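Local coordinates for major pilin backbone protein T-antigen, T13 (Streptococcus pyogenes, PDB 6BBT) that forms the major backbone subunit of the group A streptococcal pilus, the trypsin-resistant T antigen used in serotyping, at residues K9-T14 / S80-E85. Sequence-based numbering, arbitrary orientation.
Sequences KTLPIT and SNFNFE
Lys9 lays its aliphatic chain obliquely over the carboxylate of Glu85, Lys9 CD 3.1 Å from Glu85 OE2, while Lys9 NZ stays 4.5 Å from Glu85 OE1, too far for a salt bridge. The Lys9 carbonyl accepts the N-H of Phe84 at 2.8 Å from O to N, with the donor nearly in line with C=O. Beside it, Asn83 closes an Asx turn, its OD1 taking the N-H of Glu85, and the same OD1 rests 3.5 Å from Thr10 CG2. Leu11 and Phe82 exchange a pair of backbone hydrogen bonds. Leu11 lies alongside Phe82, its CG turned away from the backbone N (chi1 172°) and its CD2 3.9 Å from Phe82 CD2, and presents CB to the edge of the Phe84 ring. Pro12, lacking an N-H, sits in a non-hydrogen-bonded pair with Asn81 on the outer face together with Thr10. Ile13 and Ser80 form the second doubly bonded pair, and Ile13 CD1 meets the edge of the Phe82 ring, 3.8 Å from CE2. Phe33 packs against Ile13 and Phe82, Ile35 against Phe82 and Phe84. The antiparallel pairing thus joins two strands of one sheet in a beta-sandwich, consistent with the Ig-like, CnaB-type domains of Spy0128-like pilins.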
loop_
_atom_site.group_PDB
_atom_site.type_symbol
_atom_site.label_atom_id
_atom_site.label_comp_id
_atom_site.label_asym_id
_atom_site.label_seq_id
_atom_site.Cartn_x
_atom_site.Cartn_y
_atom_site.Cartn_z
ATOM N N LYS A 9 -12.271 -26.991 -10.501
ATOM C CA LYS A 9 -11.148 -27.418 -9.682
ATOM C C LYS A 9 -10.321 -26.268 -9.108
ATOM O O LYS A 9 -9.285 -26.514 -8.481
ATOM C CB LYS A 9 -10.233 -28.307 -10.521
ATOM C CG LYS A 9 -10.985 -29.317 -11.368
ATOM C CD LYS A 9 -10.050 -30.383 -11.911
ATOM C CE LYS A 9 -10.835 -31.540 -12.508
ATOM N NZ LYS A 9 -11.784 -31.091 -13.566
ATOM N N THR A 10 -10.768 -25.029 -9.317
ATOM C CA THR A 10 -10.006 -23.850 -8.907
ATOM C C THR A 10 -10.840 -22.955 -8.017
ATOM O O THR A 10 -12.064 -22.892 -8.140
ATOM C CB THR A 10 -9.546 -23.021 -10.112
ATOM O OG1 THR A 10 -10.690 -22.563 -10.831
ATOM C CG2 THR A 10 -8.667 -23.846 -11.021
ATOM N N LEU A 11 -10.153 -22.261 -7.118
ATOM C CA LEU A 11 -10.776 -21.293 -6.249
ATOM C C LEU A 11 -10.317 -19.906 -6.705
ATOM O O LEU A 11 -9.153 -19.589 -6.565
ATOM C CB LEU A 11 -10.328 -21.550 -4.827
ATOM C CG LEU A 11 -10.718 -20.533 -3.766
ATOM C CD1 LEU A 11 -12.226 -20.501 -3.580
ATOM C CD2 LEU A 11 -10.001 -20.894 -2.480
ATOM N N PRO A 12 -11.221 -19.088 -7.261
ATOM C CA PRO A 12 -10.833 -17.697 -7.559
ATOM C C PRO A 12 -10.641 -16.837 -6.305
ATOM O O PRO A 12 -11.322 -17.042 -5.302
ATOM C CB PRO A 12 -11.990 -17.170 -8.419
ATOM C CG PRO A 12 -13.107 -18.128 -8.245
ATOM C CD PRO A 12 -12.519 -19.448 -7.856
ATOM N N ILE A 13 -9.693 -15.905 -6.377
ATOM C CA ILE A 13 -9.462 -14.892 -5.353
ATOM C C ILE A 13 -9.519 -13.517 -6.036
ATOM O O ILE A 13 -8.922 -13.323 -7.107
ATOM C CB ILE A 13 -8.066 -15.015 -4.685
ATOM C CG1 ILE A 13 -7.772 -16.438 -4.182
ATOM C CG2 ILE A 13 -7.925 -13.998 -3.552
ATOM C CD1 ILE A 13 -8.688 -16.937 -3.074
ATOM N N THR A 14 -10.238 -12.579 -5.432
ATOM C CA THR A 14 -10.255 -11.200 -5.895
ATOM C C THR A 14 -9.603 -10.335 -4.838
ATOM O O THR A 14 -9.835 -10.508 -3.652
ATOM C CB THR A 14 -11.688 -10.711 -6.169
ATOM O OG1 THR A 14 -12.204 -11.415 -7.295
ATOM C CG2 THR A 14 -11.726 -9.185 -6.511
ATOM N N SER A 80 -6.460 -13.722 -8.663
ATOM C CA SER A 80 -5.584 -14.878 -8.707
ATOM C C SER A 80 -6.442 -16.110 -8.433
ATOM O O SER A 80 -7.687 -16.035 -8.438
ATOM C CB SER A 80 -4.464 -14.738 -7.664
ATOM O OG SER A 80 -3.467 -15.725 -7.880
ATOM N N ASN A 81 -5.805 -17.245 -8.198
ATOM C CA ASN A 81 -6.558 -18.436 -7.810
ATOM C C ASN A 81 -5.696 -19.445 -7.082
ATOM O O ASN A 81 -4.480 -19.334 -7.056
ATOM C CB ASN A 81 -7.226 -19.075 -9.042
ATOM C CG ASN A 81 -6.224 -19.639 -10.019
ATOM O OD1 ASN A 81 -5.712 -20.740 -9.834
ATOM N ND2 ASN A 81 -5.931 -18.885 -11.064
ATOM N N PHE A 82 -6.355 -20.412 -6.461
ATOM C CA PHE A 82 -5.702 -21.629 -6.024
ATOM C C PHE A 82 -6.204 -22.743 -6.914
ATOM O O PHE A 82 -7.361 -22.743 -7.339
ATOM C CB PHE A 82 -6.048 -21.926 -4.587
ATOM C CG PHE A 82 -5.464 -20.963 -3.619
ATOM C CD1 PHE A 82 -4.136 -21.077 -3.226
ATOM C CD2 PHE A 82 -6.248 -19.963 -3.067
ATOM C CE1 PHE A 82 -3.604 -20.204 -2.298
ATOM C CE2 PHE A 82 -5.725 -19.088 -2.141
ATOM C CZ PHE A 82 -4.401 -19.209 -1.756
ATOM N N ASN A 83 -5.331 -23.699 -7.191
ATOM C CA ASN A 83 -5.662 -24.763 -8.098
ATOM C C ASN A 83 -5.614 -26.106 -7.384
ATOM O O ASN A 83 -4.549 -26.535 -6.936
ATOM C CB ASN A 83 -4.706 -24.735 -9.270
ATOM C CG ASN A 83 -5.064 -25.745 -10.326
ATOM O OD1 ASN A 83 -6.175 -26.281 -10.343
ATOM N ND2 ASN A 83 -4.116 -26.027 -11.204
ATOM N N PHE A 84 -6.779 -26.749 -7.278
ATOM C CA PHE A 84 -6.895 -28.061 -6.643
ATOM C C PHE A 84 -6.724 -29.238 -7.615
ATOM O O PHE A 84 -6.547 -30.374 -7.163
ATOM C CB PHE A 84 -8.224 -28.173 -5.887
ATOM C CG PHE A 84 -8.355 -27.181 -4.770
ATOM C CD1 PHE A 84 -7.669 -27.375 -3.579
ATOM C CD2 PHE A 84 -9.142 -26.044 -4.917
ATOM C CE1 PHE A 84 -7.768 -26.457 -2.547
ATOM C CE2 PHE A 84 -9.249 -25.129 -3.890
ATOM C CZ PHE A 84 -8.560 -25.331 -2.705
ATOM N N GLU A 85 -6.767 -28.969 -8.926
ATOM C CA GLU A 85 -6.456 -29.966 -9.969
ATOM C C GLU A 85 -5.188 -30.763 -9.688
ATOM O O GLU A 85 -5.137 -31.954 -9.987
ATOM C CB GLU A 85 -6.307 -29.271 -11.336
ATOM C CG GLU A 85 -5.853 -30.130 -12.518
ATOM C CD GLU A 85 -6.924 -31.086 -13.002
ATOM O OE1 GLU A 85 -7.330 -30.976 -14.181
ATOM O OE2 GLU A 85 -7.376 -31.944 -12.213
#